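Local coordinates for taurine:2-oxoglutarate aminotransferase (Bifidobacterium kashiwanohense PV20-2, PDB 6JIX), which probably transfers the amino group of taurine to 2-oxoglutarate, using pyridoxal 5'-phosphate as cofactor in the manner of class-III aminotransferases, at residues F137-G149 with A153-G165. Sequence-based numbering, arbitrary orientation.
Sequences FSCYRSYHGSTIG and ASGDWRRFATELG. With PLP (pyridoxal-5'-phosphate), chain G.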
ATOM      1  N   PHE A 137      13.570  -4.278 -16.989  1.00 19.60           N
ATOM      2  CA  PHE A 137      14.733  -5.034 -16.531  1.00 19.30           C
ATOM      3  C   PHE A 137      14.946  -4.803 -15.040  1.00 24.81           C
ATOM      4  O   PHE A 137      14.867  -3.664 -14.557  1.00 25.22           O
ATOM      5  CB  PHE A 137      15.998  -4.611 -17.294  1.00 21.13           C
ATOM      6  CG  PHE A 137      16.262  -5.410 -18.547  1.00 18.92           C
ATOM      7  CD1 PHE A 137      15.264  -5.614 -19.485  1.00 19.81           C
ATOM      8  CD2 PHE A 137      17.516  -5.945 -18.788  1.00 21.87           C
ATOM      9  CE1 PHE A 137      15.504  -6.355 -20.638  1.00 24.41           C
ATOM     10  CE2 PHE A 137      17.772  -6.687 -19.951  1.00 25.86           C
ATOM     11  CZ  PHE A 137      16.757  -6.894 -20.876  1.00 22.10           C
ATOM     12  N   SER A 138      15.252  -5.875 -14.310  1.00 22.13           N
ATOM     13  CA  SER A 138      15.611  -5.712 -12.906  1.00 23.06           C
ATOM     14  C   SER A 138      16.540  -6.839 -12.484  1.00 25.50           C
ATOM     15  O   SER A 138      16.655  -7.866 -13.164  1.00 28.05           O
ATOM     16  CB  SER A 138      14.382  -5.662 -11.997  1.00 22.04           C
ATOM     17  OG  SER A 138      13.483  -6.703 -12.294  1.00 26.20           O
ATOM     18  N   CYS A 139      17.189  -6.640 -11.336  1.00 21.72           N
ATOM     19  CA  CYS A 139      18.255  -7.534 -10.907  1.00 23.83           C
ATOM     20  C   CYS A 139      17.693  -8.758 -10.203  1.00 26.27           C
ATOM     21  O   CYS A 139      16.707  -8.669  -9.461  1.00 27.62           O
ATOM     22  CB  CYS A 139      19.216  -6.820  -9.963  1.00 25.36           C
ATOM     23  SG  CYS A 139      19.837  -5.266 -10.556  1.00 31.30           S
ATOM     24  N   TYR A 140      18.353  -9.901 -10.419  1.00 24.31           N
ATOM     25  CA  TYR A 140      18.024 -11.116  -9.677  1.00 26.34           C
ATOM     26  C   TYR A 140      18.282 -10.939  -8.182  1.00 29.28           C
ATOM     27  O   TYR A 140      17.515 -11.436  -7.350  1.00 27.92           O
ATOM     28  CB  TYR A 140      18.835 -12.297 -10.216  1.00 22.64           C
ATOM     29  CG  TYR A 140      18.220 -13.019 -11.393  1.00 23.77           C
ATOM     30  CD1 TYR A 140      16.964 -13.599 -11.302  1.00 27.08           C
ATOM     31  CD2 TYR A 140      18.903 -13.134 -12.601  1.00 24.18           C
ATOM     32  CE1 TYR A 140      16.397 -14.271 -12.400  1.00 27.97           C
ATOM     33  CE2 TYR A 140      18.349 -13.807 -13.695  1.00 20.80           C
ATOM     34  CZ  TYR A 140      17.102 -14.376 -13.591  1.00 23.86           C
ATOM     35  OH  TYR A 140      16.546 -15.043 -14.674  1.00 23.15           O
ATOM     36  N   ARG A 141      19.354 -10.229  -7.818  1.00 29.00           N
ATOM     37  CA  ARG A 141      19.667  -9.966  -6.411  1.00 29.13           C
ATOM     38  C   ARG A 141      19.024  -8.640  -6.021  1.00 30.77           C
ATOM     39  O   ARG A 141      19.665  -7.585  -5.957  1.00 32.15           O
ATOM     40  CB  ARG A 141      21.171  -9.939  -6.189  1.00 26.56           C
ATOM     41  CG  ARG A 141      21.830 -11.281  -5.959  1.00 30.13           C
ATOM     42  CD  ARG A 141      23.334 -11.165  -6.234  1.00 31.86           C
ATOM     43  NE  ARG A 141      24.068 -12.402  -5.985  1.00 35.38           N
ATOM     44  CZ  ARG A 141      25.096 -12.821  -6.716  1.00 33.11           C
ATOM     45  NH1 ARG A 141      25.515 -12.100  -7.744  1.00 31.26           N
ATOM     46  NH2 ARG A 141      25.711 -13.957  -6.413  1.00 39.35           N
ATOM     47  N   SER A 142      17.732  -8.707  -5.723  1.00 28.89           N
ATOM     48  CA  SER A 142      16.969  -7.500  -5.434  1.00 30.69           C
ATOM     49  C   SER A 142      15.636  -7.878  -4.808  1.00 28.06           C
ATOM     50  O   SER A 142      15.130  -8.993  -5.005  1.00 23.38           O
ATOM     51  CB  SER A 142      16.739  -6.666  -6.706  1.00 33.87           C
ATOM     52  OG  SER A 142      15.627  -7.137  -7.463  1.00 29.48           O
ATOM     53  N   TYR A 143      15.088  -6.941  -4.035  1.00 26.26           N
ATOM     54  CA  TYR A 143      13.717  -7.019  -3.543  1.00 26.73           C
ATOM     55  C   TYR A 143      13.046  -5.666  -3.728  1.00 28.73           C
ATOM     56  O   TYR A 143      13.608  -4.631  -3.345  1.00 27.15           O
ATOM     57  CB  TYR A 143      13.657  -7.434  -2.071  1.00 28.49           C
ATOM     58  CG  TYR A 143      12.242  -7.559  -1.543  1.00 31.38           C
ATOM     59  CD1 TYR A 143      11.427  -8.619  -1.927  1.00 28.71           C
ATOM     60  CD2 TYR A 143      11.712  -6.606  -0.665  1.00 27.52           C
ATOM     61  CE1 TYR A 143      10.118  -8.746  -1.445  1.00 28.84           C
ATOM     62  CE2 TYR A 143      10.406  -6.720  -0.173  1.00 27.37           C
ATOM     63  CZ  TYR A 143       9.605  -7.796  -0.568  1.00 31.28           C
ATOM     64  OH  TYR A 143       8.299  -7.919  -0.093  1.00 26.96           O
ATOM     65  N   HIS A 144      11.837  -5.682  -4.314  1.00 30.57           N
ATOM     66  CA  HIS A 144      11.084  -4.464  -4.604  1.00 30.30           C
ATOM     67  C   HIS A 144       9.655  -4.459  -4.079  1.00 27.51           C
ATOM     68  O   HIS A 144       8.902  -3.533  -4.398  1.00 27.02           O
ATOM     69  CB  HIS A 144      11.046  -4.205  -6.115  1.00 29.33           C
ATOM     70  CG  HIS A 144      12.396  -3.991  -6.718  1.00 29.14           C
ATOM     71  ND1 HIS A 144      13.119  -2.833  -6.528  1.00 25.76           N
ATOM     72  CD2 HIS A 144      13.163  -4.793  -7.497  1.00 30.10           C
ATOM     73  CE1 HIS A 144      14.267  -2.925  -7.178  1.00 25.29           C
ATOM     74  NE2 HIS A 144      14.316  -4.101  -7.779  1.00 25.29           N
ATOM     75  N   GLY A 145       9.241  -5.477  -3.333  1.00 28.68           N
ATOM     76  CA  GLY A 145       7.894  -5.555  -2.810  1.00 30.34           C
ATOM     77  C   GLY A 145       7.253  -6.892  -3.126  1.00 31.22           C
ATOM     78  O   GLY A 145       7.781  -7.706  -3.882  1.00 36.14           O
ATOM     79  N   SER A 146       6.070  -7.093  -2.542  1.00 32.41           N
ATOM     80  CA  SER A 146       5.415  -8.394  -2.579  1.00 31.05           C
ATOM     81  C   SER A 146       4.142  -8.422  -3.415  1.00 30.77           C
ATOM     82  O   SER A 146       3.645  -9.516  -3.726  1.00 33.37           O
ATOM     83  CB  SER A 146       5.089  -8.865  -1.155  1.00 29.24           C
ATOM     84  OG  SER A 146       4.616  -7.782  -0.384  1.00 36.80           O
ATOM     85  N   THR A 147       3.605  -7.270  -3.798  1.00 24.97           N
ATOM     86  CA  THR A 147       2.442  -7.292  -4.668  1.00 32.50           C
ATOM     87  C   THR A 147       2.852  -7.772  -6.062  1.00 32.11           C
ATOM     88  O   THR A 147       4.031  -7.749  -6.425  1.00 35.90           O
ATOM     89  CB  THR A 147       1.776  -5.908  -4.692  1.00 31.33           C
ATOM     90  OG1 THR A 147       2.767  -4.885  -4.823  1.00 28.85           O
ATOM     91  CG2 THR A 147       1.037  -5.663  -3.393  1.00 23.41           C
ATOM     92  N   ILE A 148       1.866  -8.223  -6.850  1.00 28.75           N
ATOM     93  CA  ILE A 148       2.176  -8.975  -8.073  1.00 29.58           C
ATOM     94  C   ILE A 148       3.152  -8.205  -8.964  1.00 31.04           C
ATOM     95  O   ILE A 148       4.065  -8.789  -9.564  1.00 29.42           O
ATOM     96  CB  ILE A 148       0.879  -9.346  -8.824  1.00 32.35           C
ATOM     97  CG1 ILE A 148      -0.030 -10.191  -7.910  1.00 29.02           C
ATOM     98  CG2 ILE A 148       1.193 -10.077 -10.151  1.00 22.26           C
ATOM     99  CD1 ILE A 148      -1.118 -10.937  -8.611  1.00 19.95           C
ATOM    100  N   GLY A 149       2.968  -6.891  -9.089  1.00 30.78           N
ATOM    101  CA  GLY A 149       3.866  -6.120  -9.934  1.00 31.73           C
ATOM    102  C   GLY A 149       5.269  -6.009  -9.360  1.00 36.30           C
ATOM    103  O   GLY A 149       6.262  -6.309 -10.036  1.00 31.81           O
ATOM    104  N   ALA A 153       8.946  -7.997 -10.429  1.00 28.69           N
ATOM    105  CA  ALA A 153      10.181  -7.253 -10.637  1.00 30.81           C
ATOM    106  C   ALA A 153      11.275  -7.666  -9.658  1.00 33.42           C
ATOM    107  O   ALA A 153      12.463  -7.499  -9.968  1.00 34.01           O
ATOM    108  CB  ALA A 153       9.917  -5.750 -10.527  1.00 29.17           C
ATOM    109  N   SER A 154      10.909  -8.223  -8.505  1.00 35.94           N
ATOM    110  CA  SER A 154      11.893  -8.613  -7.500  1.00 31.71           C
ATOM    111  C   SER A 154      12.646  -9.869  -7.916  1.00 31.70           C
ATOM    112  O   SER A 154      12.081 -10.778  -8.538  1.00 32.50           O
ATOM    113  CB  SER A 154      11.211  -8.832  -6.157  1.00 27.37           C
ATOM    114  OG  SER A 154      10.677  -7.606  -5.719  1.00 29.45           O
ATOM    115  N   GLY A 155      13.930  -9.913  -7.563  1.00 30.64           N
ATOM    116  CA  GLY A 155      14.786 -11.042  -7.892  1.00 27.99           C
ATOM    117  C   GLY A 155      14.741 -12.218  -6.934  1.00 30.44           C
ATOM    118  O   GLY A 155      14.786 -13.379  -7.376  1.00 37.39           O
ATOM    119  N   ASP A 156      14.660 -11.959  -5.626  1.00 31.56           N
ATOM    120  CA  ASP A 156      14.846 -13.061  -4.692  1.00 31.19           C
ATOM    121  C   ASP A 156      13.609 -13.970  -4.683  1.00 32.64           C
ATOM    122  O   ASP A 156      12.548 -13.651  -5.234  1.00 31.86           O
ATOM    123  CB  ASP A 156      15.230 -12.552  -3.288  1.00 31.93           C
ATOM    124  CG  ASP A 156      14.087 -11.825  -2.542  1.00 33.49           C
ATOM    125  OD1 ASP A 156      14.409 -10.911  -1.734  1.00 24.62           O
ATOM    126  OD2 ASP A 156      12.891 -12.172  -2.732  1.00 38.07           O
ATOM    127  N   TRP A 157      13.776 -15.132  -4.050  1.00 34.03           N
ATOM    128  CA  TRP A 157      12.851 -16.246  -4.197  1.00 30.96           C
ATOM    129  C   TRP A 157      11.450 -15.954  -3.675  1.00 30.62           C
ATOM    130  O   TRP A 157      10.545 -16.756  -3.922  1.00 30.05           O
ATOM    131  CB  TRP A 157      13.430 -17.481  -3.497  1.00 33.08           C
ATOM    132  CG  TRP A 157      13.900 -17.252  -2.061  1.00 33.83           C
ATOM    133  CD1 TRP A 157      15.188 -17.076  -1.638  1.00 33.53           C
ATOM    134  CD2 TRP A 157      13.083 -17.216  -0.878  1.00 30.94           C
ATOM    135  NE1 TRP A 157      15.220 -16.911  -0.274  1.00 32.32           N
ATOM    136  CE2 TRP A 157      13.945 -16.998   0.217  1.00 31.03           C
ATOM    137  CE3 TRP A 157      11.712 -17.346  -0.641  1.00 32.71           C
ATOM    138  CZ2 TRP A 157      13.480 -16.905   1.528  1.00 27.27           C
ATOM    139  CZ3 TRP A 157      11.248 -17.242   0.669  1.00 34.54           C
ATOM    140  CH2 TRP A 157      12.131 -17.024   1.732  1.00 32.15           C
ATOM    141  N   ARG A 158      11.237 -14.843  -2.969  1.00 31.66           N
ATOM    142  CA  ARG A 158       9.880 -14.491  -2.562  1.00 31.26           C
ATOM    143  C   ARG A 158       8.970 -14.220  -3.755  1.00 33.41           C
ATOM    144  O   ARG A 158       7.744 -14.154  -3.581  1.00 38.91           O
ATOM    145  CB  ARG A 158       9.922 -13.289  -1.622  1.00 33.64           C
ATOM    146  CG  ARG A 158      10.538 -13.617  -0.253  1.00 32.33           C
ATOM    147  CD  ARG A 158      10.511 -12.418   0.649  1.00 28.79           C
ATOM    148  NE  ARG A 158      11.633 -11.534   0.370  1.00 31.44           N
ATOM    149  CZ  ARG A 158      11.921 -10.455   1.087  1.00 31.31           C
ATOM    150  NH1 ARG A 158      11.155 -10.125   2.117  1.00 25.21           N
ATOM    151  NH2 ARG A 158      12.974  -9.711   0.776  1.00 32.37           N
ATOM    152  N   ARG A 159       9.547 -14.035  -4.947  1.00 29.70           N
ATOM    153  CA  ARG A 159       8.794 -13.914  -6.190  1.00 29.74           C
ATOM    154  C   ARG A 159       8.136 -15.232  -6.630  1.00 33.26           C
ATOM    155  O   ARG A 159       7.120 -15.194  -7.335  1.00 32.97           O
ATOM    156  CB  ARG A 159       9.736 -13.398  -7.288  1.00 29.87           C
ATOM    157  CG  ARG A 159       9.440 -13.928  -8.687  1.00 30.45           C
ATOM    158  CD  ARG A 159      10.150 -13.102  -9.730  1.00 27.43           C
ATOM    159  NE  ARG A 159      11.589 -13.237  -9.581  1.00 27.46           N
ATOM    160  CZ  ARG A 159      12.306 -14.221 -10.113  1.00 26.81           C
ATOM    161  NH1 ARG A 159      11.710 -15.155 -10.841  1.00 28.06           N
ATOM    162  NH2 ARG A 159      13.621 -14.277  -9.919  1.00 28.59           N
ATOM    163  N   PHE A 160       8.672 -16.393  -6.218  1.00 30.33           N
ATOM    164  CA  PHE A 160       8.187 -17.671  -6.735  1.00 26.59           C
ATOM    165  C   PHE A 160       6.707 -17.870  -6.405  1.00 35.37           C
ATOM    166  O   PHE A 160       5.932 -18.371  -7.238  1.00 30.09           O
ATOM    167  CB  PHE A 160       9.035 -18.828  -6.192  1.00 21.11           C
ATOM    168  CG  PHE A 160      10.501 -18.735  -6.532  1.00 25.26           C
ATOM    169  CD1 PHE A 160      10.977 -17.771  -7.425  1.00 29.70           C
ATOM    170  CD2 PHE A 160      11.411 -19.613  -5.960  1.00 22.62           C
ATOM    171  CE1 PHE A 160      12.351 -17.673  -7.729  1.00 27.80           C
ATOM    172  CE2 PHE A 160      12.779 -19.532  -6.253  1.00 23.82           C
ATOM    173  CZ  PHE A 160      13.256 -18.553  -7.135  1.00 26.02           C
ATOM    174  N   ALA A 161       6.301 -17.519  -5.178  1.00 34.65           N
ATOM    175  CA  ALA A 161       4.890 -17.611  -4.816  1.00 30.34           C
ATOM    176  C   ALA A 161       4.046 -16.707  -5.698  1.00 28.62           C
ATOM    177  O   ALA A 161       3.012 -17.131  -6.225  1.00 32.42           O
ATOM    178  CB  ALA A 161       4.688 -17.258  -3.343  1.00 32.72           C
ATOM    179  N   THR A 162       4.486 -15.461  -5.904  1.00 27.33           N
ATOM    180  CA  THR A 162       3.713 -14.563  -6.758  1.00 31.31           C
ATOM    181  C   THR A 162       3.571 -15.136  -8.165  1.00 34.23           C
ATOM    182  O   THR A 162       2.598 -14.838  -8.871  1.00 36.22           O
ATOM    183  CB  THR A 162       4.345 -13.169  -6.804  1.00 30.85           C
ATOM    184  OG1 THR A 162       4.387 -12.610  -5.486  1.00 33.81           O
ATOM    185  CG2 THR A 162       3.514 -12.251  -7.672  1.00 34.57           C
ATOM    186  N   GLU A 163       4.536 -15.948  -8.585  1.00 34.77           N
ATOM    187  CA  GLU A 163       4.536 -16.545  -9.909  1.00 33.19           C
ATOM    188  C   GLU A 163       3.560 -17.710 -10.047  1.00 32.01           C
ATOM    189  O   GLU A 163       3.387 -18.217 -11.159  1.00 32.39           O
ATOM    190  CB  GLU A 163       5.957 -16.983 -10.260  1.00 26.93           C
ATOM    191  CG  GLU A 163       6.856 -15.798 -10.574  1.00 31.42           C
ATOM    192  CD  GLU A 163       8.241 -16.195 -11.080  1.00 35.88           C
ATOM    193  OE1 GLU A 163       8.770 -17.263 -10.679  1.00 31.86           O
ATOM    194  OE2 GLU A 163       8.801 -15.418 -11.885  1.00 38.28           O
ATOM    195  N   LEU A 164       2.898 -18.137  -8.972  1.00 31.09           N
ATOM    196  CA  LEU A 164       1.821 -19.108  -9.116  1.00 29.67           C
ATOM    197  C   LEU A 164       0.756 -18.553 -10.059  1.00 34.20           C
ATOM    198  O   LEU A 164       0.299 -17.417  -9.909  1.00 37.91           O
ATOM    199  CB  LEU A 164       1.225 -19.445  -7.749  1.00 26.45           C
ATOM    200  CG  LEU A 164       2.109 -20.337  -6.858  1.00 27.03           C
ATOM    201  CD1 LEU A 164       1.747 -20.253  -5.376  1.00 19.50           C
ATOM    202  CD2 LEU A 164       2.074 -21.774  -7.332  1.00 22.55           C
ATOM    203  N   GLY A 165       0.368 -19.342 -11.049  1.00 26.58           N
ATOM    204  CA  GLY A 165      -0.475 -18.804 -12.095  1.00 38.88           C
ATOM    205  C   GLY A 165       0.250 -18.197 -13.290  1.00 44.00           C
ATOM    206  O   GLY A 165      -0.416 -17.880 -14.285  1.00 40.34           O
TER
HETATM  207  N1  PLP G 503      12.179  -1.912  -2.008  1.00 29.01           N
HETATM  208  C2  PLP G 503      13.145  -2.202  -1.131  1.00 28.05           C
HETATM  209  C2A PLP G 503      14.596  -1.878  -1.443  1.00 27.30           C
HETATM  210  C3  PLP G 503      12.832  -2.819   0.105  1.00 24.86           C
HETATM  211  O3  PLP G 503      13.810  -3.134   1.030  1.00 29.07           O
HETATM  212  C4  PLP G 503      11.523  -3.114   0.414  1.00 29.01           C
HETATM  213  C4A PLP G 503      11.215  -3.789   1.783  1.00 32.02           C
HETATM  214  O4A PLP G 503      12.068  -4.479   2.343  1.00 31.04           O
HETATM  215  C5  PLP G 503      10.524  -2.783  -0.552  1.00 27.70           C
HETATM  216  C6  PLP G 503      10.882  -2.171  -1.761  1.00 23.38           C
HETATM  217  C5A PLP G 503       9.015  -3.098  -0.241  1.00 29.15           C
HETATM  218  O4P PLP G 503       8.586  -2.084   0.612  1.00 28.14           O
HETATM  219  P   PLP G 503       7.200  -2.259   1.446  1.00 27.70           P
HETATM  220  O1P PLP G 503       6.839  -0.999   2.104  1.00 25.99           O
HETATM  221  O2P PLP G 503       6.056  -2.515   0.548  1.00 29.83           O
HETATM  222  O3P PLP G 503       7.381  -3.535   2.529  1.00 25.02           O
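S138, near the end of strand 135-139, gives its hydroxyl to the carbonyl of A153: OG meets A153 O at 2.7 Å, in the carbonyl plane and on a lone pair. Beyond Y140, whose ring edge rests against NH2 of R159, the chain turns to S142. There S142 O takes two backbone donors, D156 N at 3.1 Å nearly in line with the C=O and G155 N from above the carbonyl plane. Y143 follows with CG anti to its own backbone N (chi1 -178°), which sets the ring face to face with the R158 guanidinium. The planes are 17° apart and R158 CZ stands 3.6 Å from the ring centroid, a cation-pi stack; the other face lies on the backbone N of G145, and C4A of PLP sits at the ring's edge. D156 holds the guanidinium flat from its edge, R158 NH2 reaching D156 OD1 at 3.1 Å in a salt bridge, and N225 also binds OD1. A leucine in place of Y143 has no ring to offer, and the R158 guanidinium, still tied to D156, would probably be left without its flat partner and with less to hold it beside the cofactor. H144 N bonds S154 OG at 2.6 Å, while the imidazole ND1 is held by D252. Farther on, I148 packs its CA 3.6 Å from the methyl CG2 of T162, beside the interface with the second subunit. Chemically, then, a paired arginine cation backs the tyrosine in the PLP pocket, and bonds at S142 O and H144 N hold the chain on both sides of Y143, next to the cofactor.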